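Local coordinates for protein parvulin 42 (Trypanosoma brucei brucei, PDB 6GMP) that probably catalyses cis-trans isomerisation of peptide bonds before proline, through the parvulin-type PPIase domain that makes up this chain, at residues A[33-38]-A[69-74]; A[46-51]-A[115-120]; A[52-55]-A[60-63]. All blocks are in the same frame, centred on the assembly; numbering follows the deposited sequence. Where two conformers were deposited one is given.

All three contacts lie in one parvulin-type PPIase domain. Contacts 1 and 2 both use helix 37-49, one before its start and one near its end, and their centres are about 13 Å apart. They touch where the Phe-69 ring packs on Ile-47. Contact 3 joins the loop after helix 37-49 to helix 59-69. Its centre is about 8 Å from that of contact 2, and the ring of Phe-62 packs against the backbone of Leu-117 and against Tyr-119. Contacts 1 and 3 do not meet. In parvulins a pair of histidines marks the active site; here His-116 and His-10 probably fill that place. His-116 lies on strand 114-120, next to Leu-117 of contact 2.

Contact 1: A[33-38]-A[69-74]; sequences ITRSRA and FSECGS
Arg-35 meets Glu-71 in a two-pronged salt bridge. The guanidinium comes end-on. NH1 of Arg-35 donates to OE1 of Glu-71 at 3.0 Å, and NH2 of Arg-35 donates to OE2 of Glu-71, also at 3.0 Å. Each oxygen uses its syn lone pair. Both bonds run at 151°, and the two flat groups are nearly coplanar, 15° apart. A weak third bond joins NH1 of Arg-35 to OE2 of Glu-71 at 3.1 Å. A bend at the third torsion of the arginine (chi3 65°) helps set its NH1 and NH2 end against the carboxylate of the glutamate, which is extended beyond CG.

The bridge spans two loops of the parvulin fold. One leads into helix 37-49, where Ser-36 is the N-cap. The other runs from helix 59-69 toward strand 80-84. Both charged groups also bind the backbone of Lys-14, which follows strand 6-13: its N donates to OE1 of Glu-71 and its O accepts from NH1 of Arg-35. Three chain regions thus meet at one ion pair.

One van der Waals contact adds to this. The CD1 methyl of Ile-33 lies over a face of the Glu-71 carboxylate, 3.7 Å from both CD and OE1 of Glu-71.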
ATOM      1  N   ILE A  33      -6.821 -13.729  -5.882  1.00 23.37           N
ATOM      2  CA  ILE A  33      -5.714 -13.036  -6.540  1.00 21.84           C
ATOM      3  C   ILE A  33      -4.837 -14.058  -7.246  1.00 23.68           C
ATOM      4  O   ILE A  33      -4.247 -14.912  -6.598  1.00 26.24           O
ATOM      5  CB  ILE A  33      -4.854 -12.268  -5.524  1.00 25.43           C
ATOM      6  CG1 ILE A  33      -5.711 -11.296  -4.709  1.00 30.46           C
ATOM      7  CG2 ILE A  33      -3.731 -11.517  -6.236  1.00 22.60           C
ATOM      8  CD1 ILE A  33      -6.512 -10.318  -5.547  1.00 28.85           C
ATOM      9  N   THR A  34      -4.779 -13.978  -8.573  1.00 21.36           N
ATOM     10  CA  THR A  34      -4.024 -14.929  -9.379  1.00 22.69           C
ATOM     11  C   THR A  34      -2.853 -14.302 -10.146  1.00 20.57           C
ATOM     12  O   THR A  34      -2.090 -15.029 -10.777  1.00 21.08           O
ATOM     13  CB  THR A  34      -4.927 -15.644 -10.383  1.00 24.62           C
ATOM     14  OG1 THR A  34      -5.692 -14.670 -11.100  1.00 28.19           O
ATOM     15  CG2 THR A  34      -5.875 -16.579  -9.662  1.00 27.28           C
ATOM     16  N   ARG A  35      -2.698 -12.980 -10.076  1.00 19.21           N
ATOM     17  CA  ARG A  35      -1.634 -12.300 -10.821  1.00 19.73           C
ATOM     18  C   ARG A  35      -0.274 -12.712 -10.295  1.00 17.92           C
ATOM     19  O   ARG A  35      -0.137 -13.123  -9.144  1.00 19.27           O
ATOM     20  CB  ARG A  35      -1.798 -10.775 -10.764  1.00 20.18           C
ATOM     21  CG  ARG A  35      -1.392 -10.121  -9.454  1.00 18.85           C
ATOM     22  CD  ARG A  35      -1.451  -8.600  -9.557  1.00 17.66           C
ATOM     23  NE  ARG A  35      -2.802  -8.105  -9.762  1.00 19.99           N
ATOM     24  CZ  ARG A  35      -3.668  -7.834  -8.789  1.00 19.87           C
ATOM     25  NH1 ARG A  35      -3.351  -8.025  -7.519  1.00 18.14           N
ATOM     26  NH2 ARG A  35      -4.870  -7.372  -9.083  1.00 23.64           N
ATOM     27  N   SER A  36       0.734 -12.625 -11.144  1.00 19.26           N
ATOM     28  CA  SER A  36       2.081 -12.994 -10.743  1.00 18.01           C
ATOM     29  C   SER A  36       2.671 -11.886  -9.880  1.00 17.80           C
ATOM     30  O   SER A  36       2.179 -10.767  -9.839  1.00 18.87           O
ATOM     31  CB  SER A  36       2.947 -13.176 -11.966  1.00 18.94           C
ATOM     32  OG  SER A  36       3.196 -11.914 -12.553  1.00 20.14           O
ATOM     33  N   ARG A  37       3.755 -12.221  -9.194  1.00 18.15           N
ATOM     34  CA  ARG A  37       4.519 -11.235  -8.449  1.00 18.60           C
ATOM     35  C   ARG A  37       4.927 -10.076  -9.377  1.00 19.73           C
ATOM     36  O   ARG A  37       4.776  -8.905  -9.030  1.00 18.04           O
ATOM     37  CB  ARG A  37       5.754 -11.898  -7.845  1.00 20.20           C
ATOM     38  CG  ARG A  37       6.656 -10.942  -7.085  1.00 20.19           C
ATOM     39  CD  ARG A  37       7.852 -11.650  -6.509  1.00 20.85           C
ATOM     40  NE  ARG A  37       8.820 -10.701  -5.960  1.00 22.82           N
ATOM     41  CZ  ARG A  37       9.848 -10.204  -6.643  1.00 24.53           C
ATOM     42  NH1 ARG A  37      10.081 -10.583  -7.899  1.00 24.83           N
ATOM     43  NH2 ARG A  37      10.667  -9.344  -6.059  1.00 26.36           N
ATOM     44  N   ALA A  38       5.423 -10.401 -10.563  1.00 16.86           N
ATOM     45  CA  ALA A  38       5.824  -9.378 -11.507  1.00 16.98           C
ATOM     46  C   ALA A  38       4.652  -8.490 -11.866  1.00 17.14           C
ATOM     47  O   ALA A  38       4.819  -7.268 -11.986  1.00 18.20           O
ATOM     48  CB  ALA A  38       6.432 -10.010 -12.744  1.00 17.59           C
ATOM     49  N   PHE A  69      -7.643   0.521  -5.868  1.00 18.24           N
ATOM     50  CA  PHE A  69      -6.671  -0.548  -6.101  1.00 17.06           C
ATOM     51  C   PHE A  69      -6.297  -1.415  -4.899  1.00 18.87           C
ATOM     52  O   PHE A  69      -5.824  -2.527  -5.104  1.00 18.75           O
ATOM     53  CB  PHE A  69      -5.367   0.002  -6.701  1.00 17.41           C
ATOM     54  CG  PHE A  69      -5.527   0.615  -8.065  1.00 18.22           C
ATOM     55  CD1 PHE A  69      -5.673  -0.188  -9.196  1.00 19.48           C
ATOM     56  CD2 PHE A  69      -5.502   1.990  -8.230  1.00 18.95           C
ATOM     57  CE1 PHE A  69      -5.806   0.376 -10.449  1.00 19.58           C
ATOM     58  CE2 PHE A  69      -5.634   2.558  -9.484  1.00 20.25           C
ATOM     59  CZ  PHE A  69      -5.787   1.751 -10.595  1.00 20.84           C
ATOM     60  N   SER A  70      -6.463  -0.942  -3.665  1.00 17.76           N
ATOM     61  CA  SER A  70      -5.947  -1.725  -2.543  1.00 19.43           C
ATOM     62  C   SER A  70      -6.754  -2.997  -2.338  1.00 19.16           C
ATOM     63  O   SER A  70      -7.979  -3.017  -2.482  1.00 18.51           O
ATOM     64  CB  SER A  70      -5.907  -0.936  -1.246  1.00 17.96           C
ATOM     65  OG  SER A  70      -5.222  -1.735  -0.280  1.00 17.73           O
ATOM     66  N   GLU A  71      -6.045  -4.055  -1.974  1.00 18.32           N
ATOM     67  CA  GLU A  71      -6.625  -5.368  -1.735  1.00 20.02           C
ATOM     68  C   GLU A  71      -6.483  -5.777  -0.261  1.00 18.68           C
ATOM     69  O   GLU A  71      -6.783  -6.902   0.105  1.00 20.88           O
ATOM     70  CB  GLU A  71      -5.979  -6.384  -2.686  1.00 19.03           C
ATOM     71  CG  GLU A  71      -6.383  -6.094  -4.120  1.00 21.04           C
ATOM     72  CD  GLU A  71      -5.539  -6.774  -5.169  1.00 20.60           C
ATOM     73  OE1 GLU A  71      -4.471  -7.356  -4.871  1.00 22.89           O
ATOM     74  OE2 GLU A  71      -5.948  -6.708  -6.347  1.00 22.97           O
ATOM     75  N   CYS A  72      -6.044  -4.827   0.562  1.00 19.75           N
ATOM     76  CA  CYS A  72      -5.897  -5.037   1.997  1.00 19.37           C
ATOM     77  C   CYS A  72      -7.197  -4.747   2.727  1.00 22.40           C
ATOM     78  O   CYS A  72      -7.968  -3.879   2.314  1.00 22.99           O
ATOM     79  CB  CYS A  72      -4.802  -4.116   2.536  1.00 20.64           C
ATOM     80  SG  CYS A  72      -4.512  -4.245   4.309  1.00 21.73           S
ATOM     81  N   GLY A  73      -7.429  -5.445   3.829  1.00 21.28           N
ATOM     82  CA  GLY A  73      -8.591  -5.182   4.654  1.00 23.46           C
ATOM     83  C   GLY A  73      -8.623  -3.760   5.174  1.00 21.72           C
ATOM     84  O   GLY A  73      -9.710  -3.236   5.465  1.00 23.90           O
ATOM     85  N   SER A  74      -7.459  -3.129   5.287  1.00 21.50           N
ATOM     86  CA  SER A  74      -7.398  -1.736   5.734  1.00 22.07           C
ATOM     87  C   SER A  74      -8.156  -0.800   4.799  1.00 22.33           C
ATOM     88  O   SER A  74      -8.457   0.337   5.165  1.00 24.12           O
ATOM     89  CB  SER A  74      -5.957  -1.261   5.863  1.00 22.66           C
ATOM     90  OG  SER A  74      -5.289  -1.302   4.622  1.00 20.77           O
TER

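Contact 2: A[46-51]-A[115-120]; sequences AILAQH and VHLIYR
Leu-117 has the most surface buried here, and its CD1 methyl meets both Ile-47 and Leu-48. It rises from strand 114-120 toward the C-terminal part of helix 37-49. The nearest backbone pair is Leu-48 with Leu-117, their CA atoms 7.5 Å apart. CG of Leu-117 is anti to its carbonyl carbon (chi1 -61°), and the chain then runs on straight to CD1 (chi2 179°), which puts this methyl at the helix.

Leu-48 gives its CB rather than its branch tip. That CB lies 3.9 Å from CD1 of Leu-117 and 4.0 Å from CD2 of Leu-117, so it faces the fork of the leucine. The Leu-48 side chain also touches Val-105 and Pro-108.

Ile-47 crosses the leucine at a slant. Two conformers were deposited for it. In the one described, its CG1 is 3.8 Å from CD1 of Leu-117, and its own CD1 is 4.0 Å from the same methyl. Val-11 of the adjacent strand 6-13 and Phe-69 of helix 59-69 also touch this isoleucine.

This is helix-on-sheet packing in the core of the parvulin fold. The helix covers part of one face of the antiparallel sheet. On the strand His-116 has its side chain on the other face, against His-10 and Phe-93. The contact is wholly aliphatic, so it depends on the fit of methyl and methylene groups and on the exclusion of water, without directional bonds.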
ATOM      1  N   ALA A  46       2.561   1.422 -11.728  1.00 19.39           N
ATOM      2  CA  ALA A  46       1.683   2.247 -12.545  1.00 20.65           C
ATOM      3  C   ALA A  46       0.738   3.105 -11.709  1.00 19.86           C
ATOM      4  O   ALA A  46       0.524   4.281 -12.039  1.00 19.90           O
ATOM      5  CB  ALA A  46       0.886   1.389 -13.505  1.00 21.45           C
ATOM      6  N   ILE A  47       0.169   2.541 -10.637  1.00 20.03           N
ATOM      7  CA  ILE A  47      -0.819   3.280  -9.861  0.59 22.59           C
ATOM      8  C   ILE A  47      -0.136   4.433  -9.125  1.00 19.90           C
ATOM      9  O   ILE A  47      -0.766   5.472  -8.867  1.00 20.67           O
ATOM     10  CB  ILE A  47      -1.690   2.376  -8.979  0.59 28.97           C
ATOM     11  CG1 ILE A  47      -0.846   1.661  -7.949  0.59 21.62           C
ATOM     12  CG2 ILE A  47      -2.473   1.394  -9.868  0.59 26.16           C
ATOM     13  CD1 ILE A  47      -1.664   0.782  -7.003  0.59 22.70           C
ATOM     14  N   LEU A  48       1.145   4.259  -8.815  1.00 20.58           N
ATOM     15  CA  LEU A  48       1.929   5.322  -8.217  1.00 21.61           C
ATOM     16  C   LEU A  48       2.311   6.362  -9.272  1.00 20.36           C
ATOM     17  O   LEU A  48       2.085   7.576  -9.119  1.00 21.72           O
ATOM     18  CB  LEU A  48       3.204   4.740  -7.629  1.00 22.62           C
ATOM     19  CG  LEU A  48       4.260   5.726  -7.133  1.00 23.77           C
ATOM     20  CD1 LEU A  48       3.766   6.525  -5.910  1.00 25.00           C
ATOM     21  CD2 LEU A  48       5.542   4.971  -6.821  1.00 23.68           C
ATOM     22  N   ALA A  49       2.932   5.884 -10.345  1.00 20.22           N
ATOM     23  CA  ALA A  49       3.563   6.760 -11.316  1.00 21.56           C
ATOM     24  C   ALA A  49       2.577   7.585 -12.147  1.00 22.62           C
ATOM     25  O   ALA A  49       2.948   8.605 -12.709  1.00 24.16           O
ATOM     26  CB  ALA A  49       4.481   5.958 -12.218  1.00 23.43           C
ATOM     27  N   GLN A  50       1.315   7.168 -12.205  1.00 21.24           N
ATOM     28  CA  GLN A  50       0.318   7.976 -12.902  1.00 22.46           C
ATOM     29  C   GLN A  50       0.232   9.381 -12.277  1.00 23.14           C
ATOM     30  O   GLN A  50      -0.245  10.314 -12.906  1.00 25.19           O
ATOM     31  CB  GLN A  50      -1.051   7.288 -12.895  1.00 22.34           C
ATOM     32  CG  GLN A  50      -1.618   7.145 -11.517  1.00 21.43           C
ATOM     33  CD  GLN A  50      -2.991   6.492 -11.465  1.00 20.87           C
ATOM     34  OE1 GLN A  50      -3.812   6.619 -12.367  1.00 23.59           O
ATOM     35  NE2 GLN A  50      -3.244   5.808 -10.350  1.00 20.11           N
ATOM     36  N   HIS A  51       0.691   9.510 -11.034  1.00 22.56           N
ATOM     37  CA  HIS A  51       0.752  10.810 -10.363  1.00 24.25           C
ATOM     38  C   HIS A  51       2.182  11.210  -9.964  1.00 25.26           C
ATOM     39  O   HIS A  51       2.387  11.884  -8.952  1.00 26.44           O
ATOM     40  CB  HIS A  51      -0.139  10.788  -9.124  1.00 25.76           C
ATOM     41  CG  HIS A  51      -1.552  10.390  -9.409  1.00 25.86           C
ATOM     42  ND1 HIS A  51      -2.331  11.038 -10.342  1.00 27.98           N
ATOM     43  CD2 HIS A  51      -2.327   9.411  -8.885  1.00 26.95           C
ATOM     44  CE1 HIS A  51      -3.527  10.476 -10.382  1.00 29.24           C
ATOM     45  NE2 HIS A  51      -3.551   9.488  -9.506  1.00 27.52           N
ATOM     46  N   VAL A 115       2.697  -6.180  -2.550  1.00 21.64           N
ATOM     47  CA  VAL A 115       3.443  -4.992  -2.907  1.00 20.67           C
ATOM     48  C   VAL A 115       2.707  -3.768  -2.374  1.00 19.29           C
ATOM     49  O   VAL A 115       1.528  -3.562  -2.679  1.00 19.00           O
ATOM     50  CB  VAL A 115       3.624  -4.903  -4.438  1.00 22.20           C
ATOM     51  CG1 VAL A 115       4.470  -3.696  -4.809  1.00 24.72           C
ATOM     52  CG2 VAL A 115       4.256  -6.192  -4.966  1.00 23.82           C
ATOM     53  N   HIS A 116       3.402  -2.976  -1.563  1.00 19.55           N
ATOM     54  CA  HIS A 116       2.812  -1.813  -0.901  1.00 18.41           C
ATOM     55  C   HIS A 116       3.215  -0.488  -1.527  1.00 19.31           C
ATOM     56  O   HIS A 116       4.340  -0.336  -1.994  1.00 21.08           O
ATOM     57  CB  HIS A 116       3.271  -1.727   0.559  1.00 18.51           C
ATOM     58  CG  HIS A 116       3.119  -2.985   1.349  1.00 20.17           C
ATOM     59  ND1 HIS A 116       2.251  -3.087   2.411  1.00 21.88           N
ATOM     60  CD2 HIS A 116       3.785  -4.162   1.296  1.00 21.86           C
ATOM     61  CE1 HIS A 116       2.357  -4.287   2.953  1.00 23.06           C
ATOM     62  NE2 HIS A 116       3.289  -4.958   2.301  1.00 22.98           N
ATOM     63  N   LEU A 117       2.301   0.478  -1.474  1.00 19.35           N
ATOM     64  CA  LEU A 117       2.669   1.887  -1.554  1.00 20.57           C
ATOM     65  C   LEU A 117       2.350   2.424  -0.180  1.00 19.93           C
ATOM     66  O   LEU A 117       1.233   2.253   0.291  1.00 19.25           O
ATOM     67  CB  LEU A 117       1.825   2.629  -2.591  1.00 20.54           C
ATOM     68  CG  LEU A 117       1.928   2.142  -4.040  1.00 21.42           C
ATOM     69  CD1 LEU A 117       1.017   2.977  -4.944  1.00 23.41           C
ATOM     70  CD2 LEU A 117       3.329   2.164  -4.575  1.00 22.43           C
ATOM     71  N   ILE A 118       3.328   3.058   0.460  1.00 21.46           N
ATOM     72  CA  ILE A 118       3.168   3.565   1.817  1.00 20.27           C
ATOM     73  C   ILE A 118       3.111   5.083   1.801  1.00 20.46           C
ATOM     74  O   ILE A 118       3.910   5.725   1.137  1.00 21.58           O
ATOM     75  CB  ILE A 118       4.318   3.092   2.741  1.00 21.63           C
ATOM     76  CG1 ILE A 118       4.399   1.569   2.715  1.00 22.01           C
ATOM     77  CG2 ILE A 118       4.086   3.572   4.160  1.00 21.84           C
ATOM     78  CD1 ILE A 118       5.608   1.007   3.375  1.00 24.36           C
ATOM     79  N   TYR A 119       2.155   5.634   2.544  1.00 20.28           N
ATOM     80  CA  TYR A 119       1.948   7.069   2.634  1.00 21.82           C
ATOM     81  C   TYR A 119       2.104   7.524   4.080  1.00 21.57           C
ATOM     82  O   TYR A 119       1.498   6.957   4.988  1.00 21.95           O
ATOM     83  CB  TYR A 119       0.545   7.412   2.128  1.00 18.64           C
ATOM     84  CG  TYR A 119       0.137   8.854   2.289  1.00 20.75           C
ATOM     85  CD1 TYR A 119       0.773   9.871   1.587  1.00 21.93           C
ATOM     86  CD2 TYR A 119      -0.928   9.202   3.112  1.00 22.41           C
ATOM     87  CE1 TYR A 119       0.380  11.182   1.719  1.00 23.55           C
ATOM     88  CE2 TYR A 119      -1.330  10.511   3.249  1.00 23.70           C
ATOM     89  CZ  TYR A 119      -0.674  11.504   2.546  1.00 23.82           C
ATOM     90  OH  TYR A 119      -1.076  12.809   2.683  1.00 28.09           O
ATOM     91  N   ARG A 120       2.911   8.552   4.290  1.00 23.24           N
ATOM     92  CA  ARG A 120       3.025   9.156   5.610  1.00 23.19           C
ATOM     93  C   ARG A 120       2.073  10.345   5.718  1.00 24.72           C
ATOM     94  O   ARG A 120       2.206  11.342   4.987  1.00 27.48           O
ATOM     95  CB  ARG A 120       4.456   9.610   5.887  1.00 26.21           C
ATOM     96  CG  ARG A 120       4.608  10.194   7.272  1.00 27.65           C
ATOM     97  CD  ARG A 120       6.029  10.575   7.565  1.00 29.75           C
ATOM     98  NE  ARG A 120       6.108  11.343   8.799  1.00 32.88           N
ATOM     99  CZ  ARG A 120       7.214  11.908   9.261  1.00 35.66           C
ATOM    100  NH1 ARG A 120       8.360  11.793   8.597  1.00 38.11           N
ATOM    101  NH2 ARG A 120       7.167  12.583  10.394  1.00 40.70           N
TER

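Contact 3: A[52-55]-A[60-63]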
ATOM      1  N   LYS A  52       3.167  10.845 -10.778  1.00 27.11           N
ATOM      2  CA  LYS A  52       4.562  11.071 -10.411  1.00 29.63           C
ATOM      3  C   LYS A  52       4.958  12.541 -10.312  1.00 33.87           C
ATOM      4  O   LYS A  52       6.014  12.857  -9.754  1.00 40.01           O
ATOM      5  CB  LYS A  52       5.501  10.349 -11.377  1.00 31.52           C
ATOM      6  CG  LYS A  52       5.460  10.843 -12.806  1.00 28.45           C
ATOM      7  CD  LYS A  52       6.359   9.969 -13.652  1.00 33.62           C
ATOM      8  CE  LYS A  52       6.417  10.449 -15.083  1.00 37.56           C
ATOM      9  NZ  LYS A  52       5.085  10.402 -15.749  1.00 35.55           N
ATOM     10  N   GLU A  53       4.132  13.444 -10.838  1.00 28.83           N
ATOM     11  CA  GLU A  53       4.424  14.871 -10.725  1.00 29.84           C
ATOM     12  C   GLU A  53       4.229  15.367  -9.302  1.00 31.49           C
ATOM     13  O   GLU A  53       4.613  16.493  -8.987  1.00 33.38           O
ATOM     14  CB  GLU A  53       3.580  15.724 -11.695  1.00 31.43           C
ATOM     15  CG  GLU A  53       2.107  15.948 -11.297  1.00 32.67           C
ATOM     16  CD  GLU A  53       1.175  14.807 -11.671  1.00 32.46           C
ATOM     17  OE1 GLU A  53      -0.058  15.044 -11.664  1.00 43.02           O
ATOM     18  OE2 GLU A  53       1.648  13.690 -11.985  1.00 32.25           O
ATOM     19  N   ARG A  54       3.646  14.534  -8.445  1.00 27.97           N
ATOM     20  CA  ARG A  54       3.385  14.941  -7.066  1.00 27.67           C
ATOM     21  C   ARG A  54       4.618  14.777  -6.187  1.00 26.67           C
ATOM     22  O   ARG A  54       5.208  13.698  -6.111  1.00 30.93           O
ATOM     23  CB  ARG A  54       2.220  14.147  -6.474  1.00 24.99           C
ATOM     24  CG  ARG A  54       0.865  14.448  -7.120  1.00 26.88           C
ATOM     25  CD  ARG A  54      -0.231  13.572  -6.548  1.00 26.44           C
ATOM     26  NE  ARG A  54      -1.500  13.771  -7.255  1.00 26.46           N
ATOM     27  CZ  ARG A  54      -2.522  12.924  -7.207  1.00 25.21           C
ATOM     28  NH1 ARG A  54      -2.440  11.795  -6.499  1.00 24.55           N
ATOM     29  NH2 ARG A  54      -3.623  13.210  -7.890  1.00 28.33           N
ATOM     30  N   LYS A  55       4.969  15.861  -5.512  1.00 28.91           N
ATOM     31  CA  LYS A  55       6.081  15.872  -4.563  1.00 31.88           C
ATOM     32  C   LYS A  55       5.553  15.234  -3.286  1.00 30.79           C
ATOM     33  O   LYS A  55       6.170  14.343  -2.705  1.00 31.23           O
ATOM     34  CB  LYS A  55       6.549  17.305  -4.315  1.00 35.62           C
ATOM     35  CG  LYS A  55       7.612  17.432  -3.223  1.00 36.32           C
ATOM     36  CD  LYS A  55       8.176  18.834  -3.124  1.00 45.28           C
ATOM     37  CE  LYS A  55       9.191  18.933  -1.996  1.00 45.92           C
ATOM     38  NZ  LYS A  55       9.931  20.229  -2.008  1.00 52.02           N
ATOM     39  N   ASP A  60      -6.618  12.846   0.688  1.00 25.36           N
ATOM     40  CA  ASP A  60      -7.669  12.524  -0.272  0.62 27.39           C
ATOM     41  C   ASP A  60      -7.076  11.903  -1.534  1.00 22.83           C
ATOM     42  O   ASP A  60      -7.600  10.926  -2.064  1.00 23.67           O
ATOM     43  CB  ASP A  60      -8.483  13.772  -0.625  0.62 29.96           C
ATOM     44  CG  ASP A  60      -9.284  14.303   0.554  0.62 36.93           C
ATOM     45  OD1 ASP A  60      -9.608  13.514   1.466  0.62 37.19           O
ATOM     46  OD2 ASP A  60      -9.597  15.512   0.570  0.62 44.04           O
ATOM     47  N   GLU A  61      -5.972  12.460  -2.020  1.00 24.03           N
ATOM     48  CA  GLU A  61      -5.305  11.890  -3.194  1.00 22.83           C
ATOM     49  C   GLU A  61      -4.837  10.447  -2.979  1.00 21.09           C
ATOM     50  O   GLU A  61      -4.981   9.580  -3.853  1.00 21.80           O
ATOM     51  CB  GLU A  61      -4.125  12.761  -3.605  1.00 22.02           C
ATOM     52  CG  GLU A  61      -4.551  14.024  -4.349  1.00 25.80           C
ATOM     53  CD  GLU A  61      -3.453  15.069  -4.469  1.00 28.57           C
ATOM     54  OE1 GLU A  61      -2.405  14.925  -3.802  1.00 28.57           O
ATOM     55  OE2 GLU A  61      -3.640  16.050  -5.231  1.00 31.93           O
ATOM     56  N   PHE A  62      -4.274  10.163  -1.815  1.00 19.84           N
ATOM     57  CA  PHE A  62      -3.838   8.808  -1.571  1.00 20.07           C
ATOM     58  C   PHE A  62      -5.006   7.830  -1.397  1.00 20.45           C
ATOM     59  O   PHE A  62      -4.963   6.700  -1.886  1.00 18.84           O
ATOM     60  CB  PHE A  62      -2.921   8.730  -0.350  1.00 20.66           C
ATOM     61  CG  PHE A  62      -2.213   7.408  -0.245  1.00 18.50           C
ATOM     62  CD1 PHE A  62      -1.197   7.095  -1.139  1.00 21.72           C
ATOM     63  CD2 PHE A  62      -2.599   6.453   0.681  1.00 18.40           C
ATOM     64  CE1 PHE A  62      -0.558   5.877  -1.093  1.00 20.08           C
ATOM     65  CE2 PHE A  62      -1.959   5.222   0.732  1.00 17.61           C
ATOM     66  CZ  PHE A  62      -0.928   4.942  -0.153  1.00 19.52           C
ATOM     67  N   VAL A  63      -6.040   8.272  -0.691  1.00 19.86           N
ATOM     68  CA  VAL A  63      -7.219   7.450  -0.447  1.00 19.12           C
ATOM     69  C   VAL A  63      -7.892   7.081  -1.773  1.00 19.43           C
ATOM     70  O   VAL A  63      -8.464   6.002  -1.901  1.00 19.87           O
ATOM     71  CB  VAL A  63      -8.160   8.185   0.505  1.00 21.68           C
ATOM     72  CG1 VAL A  63      -9.556   7.590   0.466  1.00 24.55           C
ATOM     73  CG2 VAL A  63      -7.575   8.150   1.920  1.00 22.85           C
TER
HETATM   74  O   HOH W   1      -4.923  10.190  -6.511  1.00 22.10           O
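Arg-54 lays the flat of its guanidinium over the carboxylate of Glu-61. The two planes are only 4° apart. CD of Glu-61 sits 3.6 Å above the centre of the Arg-54 guanidinium, and CB of Glu-61 is 3.5 Å from NH1 of Arg-54 on the same face.

Both side chains leave the backbone in the same way, with CG anti to the carbonyl carbon and beside the N. Arg-54 is then fully extended from CG to NE (chi2 177°, chi3 -175°), which carries the guanidinium from the loop to the helix. Glu-61 also runs straight beyond CG, and its chain lies along the arginine face. The two come from opposite directions.

The salt bridge is long: NE of Arg-54 is 3.7 Å from OE2 of Glu-61. No N-H points at that oxygen, because it lies well out of the guanidinium plane. In-plane hydrogen bonding goes to a water at the guanidinium edge. NH1 of Arg-54 donates to this water at 3.0 Å, and the water donates to the backbone O of Glu-61 at 2.7 Å.

Loop 52-55 folds back on the first turn of helix 59-69. OE1 of Glu-61 accepts from the backbone N of Ser-58 near the helix start, and Arg-54 makes a cation-pi contact with Trp-57. The opposite charges are held face to face, so the pairing is electrostatic and not directional; the water bridge supplies the directed link.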